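Local coordinates for protein endonuclease V (Bacillus subtilis, PDB 3GA2) that probably repairs deaminated DNA, cutting the strand at the second phosphodiester bond 3' to a deoxyinosine with the help of magnesium and leaving the lesion in place, at residues Q19-L24 and N124-A129; G44-Y49 and L114-G119; K151-V156 and I168-E173; I160-Y165 and T181-K186. The protein carries 1 engineered substitution. One frame throughout, in Å; residues are numbered along the deposited sequence.

Contact 1 of 4, residues Q19-L24 and N124-A129; sequences QVQFNL and NHMGVA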
loop_
_atom_site.group_PDB
_atom_site.type_symbol
_atom_site.label_atom_id
_atom_site.label_comp_id
_atom_site.label_asym_id
_atom_site.label_seq_id
_atom_site.Cartn_x
_atom_site.Cartn_y
_atom_site.Cartn_z
ATOM N N GLN A 19 3.490 19.056 8.220
ATOM C CA GLN A 19 3.847 19.977 7.151
ATOM C C GLN A 19 4.136 19.216 5.863
ATOM O O GLN A 19 3.744 19.646 4.780
ATOM C CB GLN A 19 5.067 20.807 7.552
ATOM C CG GLN A 19 5.256 22.043 6.691
ATOM C CD GLN A 19 4.168 23.081 6.920
ATOM O OE1 GLN A 19 4.045 24.046 6.165
ATOM N NE2 GLN A 19 3.377 22.892 7.975
ATOM N N VAL A 20 4.830 18.087 5.981
ATOM C CA VAL A 20 5.152 17.271 4.815
ATOM C C VAL A 20 3.862 16.713 4.213
ATOM O O VAL A 20 3.658 16.787 3.009
ATOM C CB VAL A 20 6.095 16.096 5.187
ATOM C CG1 VAL A 20 6.357 15.223 3.964
ATOM C CG2 VAL A 20 7.412 16.638 5.727
ATOM N N GLN A 21 2.988 16.168 5.057
ATOM C CA GLN A 21 1.733 15.607 4.573
ATOM C C GLN A 21 0.883 16.652 3.868
ATOM O O GLN A 21 0.383 16.424 2.766
ATOM C CB GLN A 21 0.911 15.009 5.717
ATOM C CG GLN A 21 1.553 13.823 6.402
ATOM C CD GLN A 21 0.604 13.126 7.357
ATOM O OE1 GLN A 21 -0.208 13.770 8.031
ATOM N NE2 GLN A 21 0.712 11.804 7.436
ATOM N N PHE A 22 0.712 17.801 4.512
ATOM C CA PHE A 22 -0.102 18.866 3.942
ATOM C C PHE A 22 0.431 19.365 2.606
ATOM O O PHE A 22 -0.336 19.752 1.724
ATOM C CB PHE A 22 -0.233 20.019 4.943
ATOM C CG PHE A 22 -1.242 19.761 6.033
ATOM C CD1 PHE A 22 -2.560 19.445 5.716
ATOM C CD2 PHE A 22 -0.884 19.851 7.373
ATOM C CE1 PHE A 22 -3.505 19.224 6.716
ATOM C CE2 PHE A 22 -1.825 19.631 8.381
ATOM C CZ PHE A 22 -3.137 19.319 8.049
ATOM N N ASN A 23 1.747 19.345 2.447
ATOM C CA ASN A 23 2.345 19.785 1.198
ATOM C C ASN A 23 2.026 18.783 0.095
ATOM O O ASN A 23 1.481 19.143 -0.945
ATOM C CB ASN A 23 3.862 19.918 1.356
ATOM C CG ASN A 23 4.260 21.179 2.100
ATOM O OD1 ASN A 23 5.416 21.344 2.494
ATOM N ND2 ASN A 23 3.305 22.081 2.284
ATOM N N LEU A 24 2.362 17.521 0.332
ATOM C CA LEU A 24 2.117 16.478 -0.655
ATOM C C LEU A 24 0.632 16.265 -0.926
ATOM O O LEU A 24 0.238 15.975 -2.056
ATOM C CB LEU A 24 2.749 15.167 -0.191
ATOM C CG LEU A 24 4.265 15.219 0.010
ATOM C CD1 LEU A 24 4.738 13.878 0.542
ATOM C CD2 LEU A 24 4.962 15.556 -1.305
ATOM N N ASN A 124 -5.815 12.102 6.723
ATOM C CA ASN A 124 -5.430 13.258 5.933
ATOM C C ASN A 124 -5.110 12.866 4.497
ATOM O O ASN A 124 -4.273 13.490 3.844
ATOM C CB ASN A 124 -4.235 13.946 6.596
ATOM C CG ASN A 124 -4.292 15.451 6.470
ATOM O OD1 ASN A 124 -5.347 16.057 6.653
ATOM N ND2 ASN A 124 -3.154 16.067 6.170
ATOM N N HIS A 125 -5.794 11.830 4.014
ATOM C CA HIS A 125 -5.601 11.322 2.654
ATOM C C HIS A 125 -4.121 11.083 2.397
ATOM O O HIS A 125 -3.663 11.152 1.262
ATOM C CB HIS A 125 -6.150 12.331 1.636
ATOM C CG HIS A 125 -7.642 12.471 1.666
ATOM N ND1 HIS A 125 -8.282 13.683 1.521
ATOM C CD2 HIS A 125 -8.623 11.546 1.810
ATOM C CE1 HIS A 125 -9.590 13.502 1.578
ATOM N NE2 HIS A 125 -9.823 12.214 1.753
HETATM N N MSE A 126 -3.367 10.784 3.447
HETATM C CA MSE A 126 -1.942 10.585 3.261
HETATM C C MSE A 126 -1.414 9.246 3.772
HETATM O O MSE A 126 -0.367 9.188 4.418
HETATM C CB MSE A 126 -1.192 11.749 3.907
HETATM C CG MSE A 126 0.123 12.104 3.234
HETATM SE SE MSE A 126 -0.026 12.432 1.317
HETATM C CE MSE A 126 1.799 12.025 0.881
ATOM N N GLY A 127 -2.155 8.175 3.489
ATOM C CA GLY A 127 -1.725 6.846 3.887
ATOM C C GLY A 127 -0.492 6.459 3.076
ATOM O O GLY A 127 -0.195 7.076 2.049
ATOM N N VAL A 128 0.215 5.426 3.525
ATOM C CA VAL A 128 1.439 4.969 2.871
ATOM C C VAL A 128 1.340 4.769 1.353
ATOM O O VAL A 128 2.253 5.150 0.614
ATOM C CB VAL A 128 1.970 3.657 3.547
ATOM C CG1 VAL A 128 1.008 2.507 3.302
ATOM C CG2 VAL A 128 3.370 3.317 3.032
ATOM N N ALA A 129 0.241 4.194 0.872
ATOM C CA ALA A 129 0.107 3.982 -0.569
ATOM C C ALA A 129 0.158 5.307 -1.337
ATOM O O ALA A 129 0.808 5.411 -2.382
ATOM C CB ALA A 129 -1.199 3.243 -0.882
HETATM O O HOH W 1 2.108 10.305 5.509
#
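The helical turn bearing Gln21 comes closest to the loop at Met126, with Gln21 CA and Met126 CA 6.4 Å apart, and contact is made by side chains reaching from both backbones. Met126, a selenomethionine, makes the largest share of it. A bend in its chain (chi2 53°) swings the methyl end toward the helix, where CE presses on Leu24 CB at 3.5 Å, tighter than usual for carbons. A long, flexible, apolar chain suits this place, and its CG also lies 3.9 Å from CG of Gln21 as the two chains run antiparallel alongside one another. Beyond CG, extended Gln21 brings its amide to a bridging water: NE2 donates to the water at 2.8 Å, and the water donates to Met126 O at 2.9 Å. Asn124 meets Phe22 differently. Its amide stands almost perpendicular to the ring (planes 88° apart) with ND2 over one face, 3.2 Å from Phe22 CE1. The other end of that amide, OD1, accepts a hydrogen bond from Lys25, which is consistent with ND2 being the end nearer the ring. Leu24 and Met126 both go on to touch His131 and Phe134 of helix 128-136, for which Gly127 is the N-cap. The N-terminal helix 14-25 is thus packed onto the loop that leads from a central strand into a flanking helix of the RNase H-like alpha/beta fold.

Contact 2 of 4, residues G44-Y49 and L114-G119; sequences GVDLAY and LFDGNG
Two acidic side chains from neighbouring parallel strands meet with Asp46 OD1 only 2.4 Å from Asp116 OD1, their carboxylate planes 72° apart. Both residues are predicted magnesium ligands, and acids converging from adjacent strands are the hallmark of RNase H-like nucleases. Asp116 OD1 also forms a salt bridge with Lys145, while Asp46 OD2 accepts the backbone N-H of Leu47 at 2.7 Å, on its anti side, which helps fix the carboxylate's rotation. Exchanging Asp46 for an alanine would probably cost the predicted metal site one of its acids and leave the Leu47 amide without this acceptor. Regular pairing sets up the meeting: Val45 N donates to Leu114 O at 2.8 Å, and Asp116 N donates to Val45 O at 2.9 Å. Val45 and Phe115 share one face of the sheet. With CG1 anti to the backbone N (chi1 -168°), Val45 puts CG2 over the Phe115 ring in a CH-pi contact, 3.9 Å from the ring centroid; a branched chain beside a flat ring suits this buried layer. Ala129, Ala132 and Leu136 of helix 128-136 cover Phe115, whereas helix 217-235 touches Leu114 and Asp116 through Val219, and Asp46 through Ala222.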
loop_
_atom_site.group_PDB
_atom_site.type_symbol
_atom_site.label_atom_id
_atom_site.label_comp_id
_atom_site.label_asym_id
_atom_site.label_seq_id
_atom_site.Cartn_x
_atom_site.Cartn_y
_atom_site.Cartn_z
ATOM N N GLY A 44 3.520 -5.634 -5.849
ATOM C CA GLY A 44 2.866 -5.683 -4.555
ATOM C C GLY A 44 3.893 -5.323 -3.503
ATOM O O GLY A 44 5.033 -5.778 -3.575
ATOM N N VAL A 45 3.493 -4.514 -2.525
ATOM C CA VAL A 45 4.399 -4.081 -1.472
ATOM C C VAL A 45 3.843 -4.403 -0.093
ATOM O O VAL A 45 2.664 -4.168 0.192
ATOM C CB VAL A 45 4.629 -2.549 -1.523
ATOM C CG1 VAL A 45 5.796 -2.162 -0.625
ATOM C CG2 VAL A 45 4.882 -2.106 -2.953
ATOM N N ASP A 46 4.690 -4.952 0.763
ATOM C CA ASP A 46 4.272 -5.245 2.120
ATOM C C ASP A 46 5.477 -5.073 3.033
ATOM O O ASP A 46 6.619 -5.022 2.567
ATOM C CB ASP A 46 3.681 -6.655 2.227
ATOM C CG ASP A 46 2.635 -6.760 3.325
ATOM O OD1 ASP A 46 1.727 -7.619 3.217
ATOM O OD2 ASP A 46 2.722 -5.978 4.296
ATOM N N LEU A 47 5.209 -4.979 4.332
ATOM C CA LEU A 47 6.243 -4.770 5.339
ATOM C C LEU A 47 5.913 -5.604 6.571
ATOM O O LEU A 47 4.742 -5.751 6.927
ATOM C CB LEU A 47 6.268 -3.291 5.726
ATOM C CG LEU A 47 7.539 -2.594 6.213
ATOM C CD1 LEU A 47 8.486 -3.583 6.867
ATOM C CD2 LEU A 47 8.199 -1.925 5.034
ATOM N N ALA A 48 6.941 -6.154 7.211
ATOM C CA ALA A 48 6.763 -6.961 8.418
ATOM C C ALA A 48 7.754 -6.506 9.481
ATOM O O ALA A 48 8.888 -6.154 9.165
ATOM C CB ALA A 48 6.965 -8.435 8.106
ATOM N N TYR A 49 7.322 -6.521 10.741
ATOM C CA TYR A 49 8.167 -6.091 11.851
ATOM C C TYR A 49 8.241 -7.139 12.952
ATOM O O TYR A 49 7.377 -8.010 13.050
ATOM C CB TYR A 49 7.637 -4.785 12.447
ATOM C CG TYR A 49 7.318 -3.731 11.418
ATOM C CD1 TYR A 49 6.146 -3.796 10.665
ATOM C CD2 TYR A 49 8.198 -2.679 11.181
ATOM C CE1 TYR A 49 5.860 -2.838 9.699
ATOM C CE2 TYR A 49 7.922 -1.717 10.217
ATOM C CZ TYR A 49 6.751 -1.803 9.480
ATOM O OH TYR A 49 6.476 -0.861 8.518
ATOM N N LEU A 114 0.622 -2.028 -5.700
ATOM C CA LEU A 114 -0.467 -2.233 -4.756
ATOM C C LEU A 114 0.172 -2.445 -3.380
ATOM O O LEU A 114 1.048 -3.291 -3.212
ATOM C CB LEU A 114 -1.327 -3.446 -5.144
ATOM C CG LEU A 114 -2.190 -3.342 -6.413
ATOM C CD1 LEU A 114 -1.370 -3.722 -7.636
ATOM C CD2 LEU A 114 -3.386 -4.284 -6.288
ATOM N N PHE A 115 -0.272 -1.670 -2.403
ATOM C CA PHE A 115 0.279 -1.736 -1.062
ATOM C C PHE A 115 -0.602 -2.408 -0.033
ATOM O O PHE A 115 -1.819 -2.235 -0.041
ATOM C CB PHE A 115 0.569 -0.322 -0.550
ATOM C CG PHE A 115 1.701 0.360 -1.246
ATOM C CD1 PHE A 115 1.552 0.845 -2.539
ATOM C CD2 PHE A 115 2.918 0.529 -0.596
ATOM C CE1 PHE A 115 2.603 1.495 -3.178
ATOM C CE2 PHE A 115 3.979 1.178 -1.223
ATOM C CZ PHE A 115 3.821 1.663 -2.518
ATOM N N ASP A 116 0.023 -3.178 0.853
ATOM C CA ASP A 116 -0.713 -3.792 1.941
ATOM C C ASP A 116 -0.802 -2.642 2.946
ATOM O O ASP A 116 0.005 -2.546 3.875
ATOM C CB ASP A 116 0.057 -4.970 2.547
ATOM C CG ASP A 116 -0.696 -5.624 3.699
ATOM O OD1 ASP A 116 -0.278 -6.703 4.168
ATOM O OD2 ASP A 116 -1.713 -5.053 4.145
ATOM N N GLY A 117 -1.774 -1.759 2.723
ATOM C CA GLY A 117 -1.975 -0.596 3.580
ATOM C C GLY A 117 -2.894 0.431 2.918
ATOM O O GLY A 117 -3.233 0.287 1.749
ATOM N N ASN A 118 -3.298 1.466 3.651
ATOM C CA ASN A 118 -4.174 2.495 3.105
ATOM C C ASN A 118 -3.493 3.531 2.225
ATOM O O ASN A 118 -2.276 3.727 2.276
ATOM C CB ASN A 118 -4.901 3.252 4.221
ATOM C CG ASN A 118 -5.930 2.402 4.931
ATOM O OD1 ASN A 118 -6.878 1.912 4.318
ATOM N ND2 ASN A 118 -5.754 2.231 6.239
ATOM N N GLY A 119 -4.314 4.206 1.428
ATOM C CA GLY A 119 -3.837 5.262 0.554
ATOM C C GLY A 119 -4.656 6.494 0.889
ATOM O O GLY A 119 -4.475 7.102 1.941
#

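Contact 3 of 4, residues K151-V156 and I168-E173; sequences KGCDFV and IIIDGE
Within residues 151-156, Lys151 and Cys153 touch Ile170. Ile170 CG2 lies 3.6 Å from Lys151 CB, and Ile170 CG1 3.8 Å from Cys153 CB, while the sulfur, Cys153 SG, sits 3.9 Å from CG1 and CG2 alike. Having CG1 anti to the carbonyl carbon (chi1 -58°) and CG2 anti to the backbone N spreads the two branches between these neighbours, a fork that suits a beta-branched residue. Replacing Ile170 with alanine would probably open a gap beside Cys153 and leave Lys151 CB without its methyl neighbour. Farther along, Phe155 CB rests on Ile168 CG1 at 4.0 Å. At the exposed edge, bends at chi2 and chi4 carry Lys151 NZ to Asp171 OD2, a long salt bridge of 3.7 Å. Outside this shell, Ile150 also touches Ile170, Tyr147 OH hydrogen-bonds Cys153 O, and the Phe155 ring packs edge-to-face with Tyr147 and Phe189. Asp171 and Gly172 take left-handed backbone conformations, which aspartate tolerates and glycine adopts easily. They form the centre of a type I' turn closed by Ile170 N to Glu173 O and Glu173 N to Ile170 O, both 2.9 Å: the tight two-residue beta hairpin joining the edge strand 165-170 to strand 173-179.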
loop_
_atom_site.group_PDB
_atom_site.type_symbol
_atom_site.label_atom_id
_atom_site.label_comp_id
_atom_site.label_asym_id
_atom_site.label_seq_id
_atom_site.Cartn_x
_atom_site.Cartn_y
_atom_site.Cartn_z
ATOM N N LYS A 151 -13.520 10.354 11.353
ATOM C CA LYS A 151 -14.623 11.276 11.629
ATOM C C LYS A 151 -15.806 10.556 12.265
ATOM O O LYS A 151 -16.934 11.052 12.223
ATOM C CB LYS A 151 -15.098 11.921 10.324
ATOM C CG LYS A 151 -14.814 13.402 10.174
ATOM C CD LYS A 151 -13.332 13.690 10.077
ATOM C CE LYS A 151 -13.100 15.058 9.452
ATOM N NZ LYS A 151 -13.908 16.121 10.120
ATOM N N GLY A 152 -15.555 9.383 12.835
ATOM C CA GLY A 152 -16.627 8.629 13.456
ATOM C C GLY A 152 -17.560 8.031 12.421
ATOM O O GLY A 152 -18.708 7.697 12.718
ATOM N N CYS A 153 -17.066 7.889 11.197
ATOM C CA CYS A 153 -17.865 7.336 10.111
ATOM C C CYS A 153 -17.652 5.839 9.947
ATOM O O CYS A 153 -16.520 5.364 9.894
ATOM C CB CYS A 153 -17.525 8.051 8.803
ATOM S SG CYS A 153 -18.007 9.794 8.793
ATOM N N ASP A 154 -18.750 5.100 9.871
ATOM C CA ASP A 154 -18.669 3.662 9.710
ATOM C C ASP A 154 -19.056 3.306 8.284
ATOM O O ASP A 154 -19.833 4.016 7.646
ATOM C CB ASP A 154 -19.596 2.961 10.700
ATOM C CG ASP A 154 -19.518 1.453 10.598
ATOM O OD1 ASP A 154 -18.395 0.904 10.675
ATOM O OD2 ASP A 154 -20.579 0.813 10.443
ATOM N N PHE A 155 -18.509 2.206 7.788
ATOM C CA PHE A 155 -18.796 1.779 6.431
ATOM C C PHE A 155 -20.006 0.862 6.380
ATOM O O PHE A 155 -20.442 0.329 7.404
ATOM C CB PHE A 155 -17.577 1.063 5.842
ATOM C CG PHE A 155 -17.275 -0.257 6.487
ATOM C CD1 PHE A 155 -17.885 -1.421 6.033
ATOM C CD2 PHE A 155 -16.378 -0.338 7.550
ATOM C CE1 PHE A 155 -17.607 -2.646 6.622
ATOM C CE2 PHE A 155 -16.092 -1.561 8.149
ATOM C CZ PHE A 155 -16.707 -2.720 7.684
ATOM N N VAL A 156 -20.553 0.696 5.183
ATOM C CA VAL A 156 -21.697 -0.177 4.977
ATOM C C VAL A 156 -21.141 -1.511 4.513
ATOM O O VAL A 156 -20.341 -1.565 3.581
ATOM C CB VAL A 156 -22.647 0.375 3.896
ATOM C CG1 VAL A 156 -23.749 -0.635 3.611
ATOM C CG2 VAL A 156 -23.249 1.690 4.358
ATOM N N ILE A 168 -17.103 4.407 0.932
ATOM C CA ILE A 168 -16.923 4.922 2.277
ATOM C C ILE A 168 -16.904 6.428 2.083
ATOM O O ILE A 168 -15.949 6.973 1.537
ATOM C CB ILE A 168 -15.591 4.456 2.858
ATOM C CG1 ILE A 168 -15.563 2.930 2.887
ATOM C CG2 ILE A 168 -15.394 5.041 4.257
ATOM C CD1 ILE A 168 -14.182 2.345 3.112
ATOM N N ILE A 169 -17.972 7.094 2.508
ATOM C CA ILE A 169 -18.079 8.530 2.333
ATOM C C ILE A 169 -17.998 9.292 3.652
ATOM O O ILE A 169 -18.641 8.930 4.638
ATOM C CB ILE A 169 -19.388 8.881 1.587
ATOM C CG1 ILE A 169 -19.499 8.023 0.317
ATOM C CG2 ILE A 169 -19.394 10.361 1.211
ATOM C CD1 ILE A 169 -20.729 8.299 -0.533
ATOM N N ILE A 170 -17.186 10.346 3.657
ATOM C CA ILE A 170 -16.978 11.185 4.832
ATOM C C ILE A 170 -17.037 12.638 4.368
ATOM O O ILE A 170 -16.317 13.030 3.450
ATOM C CB ILE A 170 -15.600 10.885 5.464
ATOM C CG1 ILE A 170 -15.527 9.402 5.846
ATOM C CG2 ILE A 170 -15.377 11.741 6.694
ATOM C CD1 ILE A 170 -14.187 8.977 6.350
ATOM N N ASP A 171 -17.900 13.431 4.993
ATOM C CA ASP A 171 -18.059 14.839 4.616
ATOM C C ASP A 171 -18.442 14.973 3.145
ATOM O O ASP A 171 -18.059 15.937 2.483
ATOM C CB ASP A 171 -16.769 15.635 4.859
ATOM C CG ASP A 171 -16.416 15.745 6.330
ATOM O OD1 ASP A 171 -17.339 15.951 7.150
ATOM O OD2 ASP A 171 -15.215 15.646 6.660
ATOM N N GLY A 172 -19.186 14.003 2.625
ATOM C CA GLY A 172 -19.604 14.071 1.233
ATOM C C GLY A 172 -18.504 13.743 0.240
ATOM O O GLY A 172 -18.644 14.006 -0.952
ATOM N N GLU A 173 -17.406 13.172 0.723
ATOM C CA GLU A 173 -16.305 12.803 -0.157
ATOM C C GLU A 173 -16.026 11.315 -0.080
ATOM O O GLU A 173 -16.115 10.707 0.989
ATOM C CB GLU A 173 -15.047 13.597 0.200
ATOM C CG GLU A 173 -15.033 14.984 -0.417
ATOM C CD GLU A 173 -13.775 15.766 -0.103
ATOM O OE1 GLU A 173 -12.672 15.183 -0.198
ATOM O OE2 GLU A 173 -13.892 16.969 0.222
#

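Contact 4 of 4, residues I160-Y165 and T181-K186; sequences IEVGAY and TRRDVK
Val162 and Ile160, in and just before the type II turn of Glu161 to Ala164, lie against the loop of Thr181 to Asp184, which connects strands 173-179 and 188-194. Val162 sets both methyls against Thr181 O, CG1 at 3.6 Å, and CG2 also reaches Arg183 N at 3.7 Å and Arg183 CB at 3.8 Å. Valine fits here as a compact, branched chain that covers a short piece of backbone. Ile160 meets the next residue along the loop, Asp184. With CG1 anti to the backbone N (chi1 -158°), its chain runs alongside Asp184, pointing the same way, and CD1 ends 3.3 Å from Asp184 CA. The Ile160 carbonyl completes this side: its O lies 3.2 Å from Arg183 CB and accepts a long, weak hydrogen bond from Asp184 N at 3.5 Å. Asp184 itself has a positive phi (69°), which aspartate accepts more readily than a branched residue would. The turn delivers the chain into strand 165-170, the outermost of the sheet at this end, and is closed by Ala164 N to Glu161 O. Its third residue, Gly163, has phi 90°, where a side chain would jam against the preceding carbonyl oxygen. Backbone bonds link Arg180, just past strand 173-179, with both Gly163 and Ala164, and Tyr202 hydrogen-bonds Gly163 O. On the other loop Thr181, about 12 Å, between nearest side-chain atoms, from Asp116 of the predicted magnesium site, hydrogen-bonds through OG1 to Arg214 O, while Gln211 touches Val162 and bonds weakly to Thr181 O.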
loop_
_atom_site.group_PDB
_atom_site.type_symbol
_atom_site.label_atom_id
_atom_site.label_comp_id
_atom_site.label_asym_id
_atom_site.label_seq_id
_atom_site.Cartn_x
_atom_site.Cartn_y
_atom_site.Cartn_z
ATOM N N ILE A 160 -22.409 -10.138 -0.012
ATOM C CA ILE A 160 -21.620 -11.356 0.141
ATOM C C ILE A 160 -20.937 -11.764 -1.170
ATOM O O ILE A 160 -19.960 -12.511 -1.164
ATOM C CB ILE A 160 -22.522 -12.524 0.612
ATOM C CG1 ILE A 160 -21.682 -13.611 1.281
ATOM C CG2 ILE A 160 -23.290 -13.100 -0.566
ATOM C CD1 ILE A 160 -21.548 -13.427 2.773
ATOM N N GLU A 161 -21.454 -11.266 -2.287
ATOM C CA GLU A 161 -20.927 -11.591 -3.608
ATOM C C GLU A 161 -19.539 -11.024 -3.904
ATOM O O GLU A 161 -19.169 -9.956 -3.417
ATOM C CB GLU A 161 -21.919 -11.123 -4.679
ATOM C CG GLU A 161 -21.476 -11.368 -6.118
ATOM C CD GLU A 161 -22.598 -11.142 -7.123
ATOM O OE1 GLU A 161 -23.221 -10.056 -7.089
ATOM O OE2 GLU A 161 -22.851 -12.048 -7.951
ATOM N N VAL A 162 -18.777 -11.754 -4.712
ATOM C CA VAL A 162 -17.435 -11.339 -5.097
ATOM C C VAL A 162 -17.506 -10.095 -5.967
ATOM O O VAL A 162 -18.294 -10.030 -6.909
ATOM C CB VAL A 162 -16.715 -12.449 -5.882
ATOM C CG1 VAL A 162 -15.437 -11.903 -6.518
ATOM C CG2 VAL A 162 -16.385 -13.600 -4.953
ATOM N N GLY A 163 -16.674 -9.109 -5.648
ATOM C CA GLY A 163 -16.663 -7.878 -6.413
ATOM C C GLY A 163 -17.617 -6.830 -5.875
ATOM O O GLY A 163 -17.609 -5.684 -6.330
ATOM N N ALA A 164 -18.443 -7.209 -4.904
ATOM C CA ALA A 164 -19.399 -6.272 -4.319
ATOM C C ALA A 164 -18.661 -5.212 -3.510
ATOM O O ALA A 164 -17.623 -5.492 -2.922
ATOM C CB ALA A 164 -20.385 -7.019 -3.421
ATOM N N TYR A 165 -19.202 -4.002 -3.467
ATOM C CA TYR A 165 -18.542 -2.940 -2.724
ATOM C C TYR A 165 -19.504 -1.855 -2.279
ATOM O O TYR A 165 -20.646 -1.797 -2.724
ATOM C CB TYR A 165 -17.443 -2.320 -3.594
ATOM C CG TYR A 165 -17.974 -1.532 -4.771
ATOM C CD1 TYR A 165 -18.325 -0.196 -4.626
ATOM C CD2 TYR A 165 -18.143 -2.123 -6.023
ATOM C CE1 TYR A 165 -18.829 0.536 -5.686
ATOM C CE2 TYR A 165 -18.651 -1.395 -7.102
ATOM C CZ TYR A 165 -18.989 -0.063 -6.922
ATOM O OH TYR A 165 -19.481 0.691 -7.962
ATOM N N THR A 181 -13.617 -9.150 -1.679
ATOM C CA THR A 181 -12.774 -9.795 -2.673
ATOM C C THR A 181 -13.055 -11.283 -2.681
ATOM O O THR A 181 -13.220 -11.889 -3.737
ATOM C CB THR A 181 -11.297 -9.557 -2.389
ATOM O OG1 THR A 181 -11.047 -9.730 -0.992
ATOM C CG2 THR A 181 -10.905 -8.153 -2.811
ATOM N N ARG A 182 -13.112 -11.872 -1.497
ATOM C CA ARG A 182 -13.400 -13.291 -1.377
ATOM C C ARG A 182 -14.786 -13.358 -0.739
ATOM O O ARG A 182 -15.034 -12.731 0.295
ATOM C CB ARG A 182 -12.336 -13.957 -0.504
ATOM C CG ARG A 182 -12.460 -15.455 -0.393
ATOM C CD ARG A 182 -11.374 -15.987 0.506
ATOM N NE ARG A 182 -11.558 -17.398 0.818
ATOM C CZ ARG A 182 -10.952 -18.018 1.824
ATOM N NH1 ARG A 182 -10.122 -17.345 2.614
ATOM N NH2 ARG A 182 -11.178 -19.305 2.044
ATOM N N ARG A 183 -15.700 -14.097 -1.357
ATOM C CA ARG A 183 -17.064 -14.167 -0.843
ATOM C C ARG A 183 -17.204 -14.684 0.581
ATOM O O ARG A 183 -16.504 -15.603 1.003
ATOM C CB ARG A 183 -17.955 -14.988 -1.782
ATOM C CG ARG A 183 -17.495 -16.407 -2.014
ATOM C CD ARG A 183 -18.482 -17.151 -2.916
ATOM N NE ARG A 183 -19.771 -17.373 -2.268
ATOM C CZ ARG A 183 -19.945 -18.147 -1.200
ATOM N NH1 ARG A 183 -21.156 -18.296 -0.674
ATOM N NH2 ARG A 183 -18.912 -18.781 -0.661
ATOM N N ASP A 184 -18.120 -14.056 1.313
ATOM C CA ASP A 184 -18.423 -14.400 2.700
ATOM C C ASP A 184 -17.307 -14.072 3.692
ATOM O O ASP A 184 -17.578 -13.882 4.877
ATOM C CB ASP A 184 -18.796 -15.885 2.812
ATOM C CG ASP A 184 -19.804 -16.155 3.918
ATOM O OD1 ASP A 184 -19.543 -15.770 5.079
ATOM O OD2 ASP A 184 -20.860 -16.758 3.628
ATOM N N VAL A 185 -16.060 -14.001 3.226
ATOM C CA VAL A 185 -14.953 -13.686 4.130
ATOM C C VAL A 185 -14.840 -12.176 4.324
ATOM O O VAL A 185 -15.422 -11.403 3.564
ATOM C CB VAL A 185 -13.597 -14.225 3.604
ATOM C CG1 VAL A 185 -13.783 -15.614 3.014
ATOM C CG2 VAL A 185 -12.999 -13.267 2.592
ATOM N N LYS A 186 -14.089 -11.763 5.342
ATOM C CA LYS A 186 -13.913 -10.344 5.644
ATOM C C LYS A 186 -13.485 -9.547 4.421
ATOM O O LYS A 186 -12.563 -9.928 3.705
ATOM C CB LYS A 186 -12.875 -10.155 6.753
ATOM C CG LYS A 186 -12.728 -8.714 7.235
ATOM C CD LYS A 186 -11.707 -8.631 8.359
ATOM C CE LYS A 186 -11.579 -7.229 8.926
ATOM N NZ LYS A 186 -10.538 -7.182 9.996
#

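In the fold
Contact 2 lies at the heart of the chain, its centre about 4 Å from the chain's centre, and pairs regular strand hydrogen bonding with the acids of the predicted metal site. Contact 1 is also mainly buried but farther out, and relies on side-chain packing and a bridging water. The two are joined directly: the 114-119 segment runs toward the helix start at 127-129, where Gly127 N and Ala129 N probably bond to Gly119 O and Asn118 O. Contacts 3 and 4, whose segments alternate along the chain, lie at the far edge of the sheet. Contact 4, on the surface, holds the run into strand 165-170; contact 3, partly buried, holds the run out. Both mix apolar contacts with long or weak polar ones.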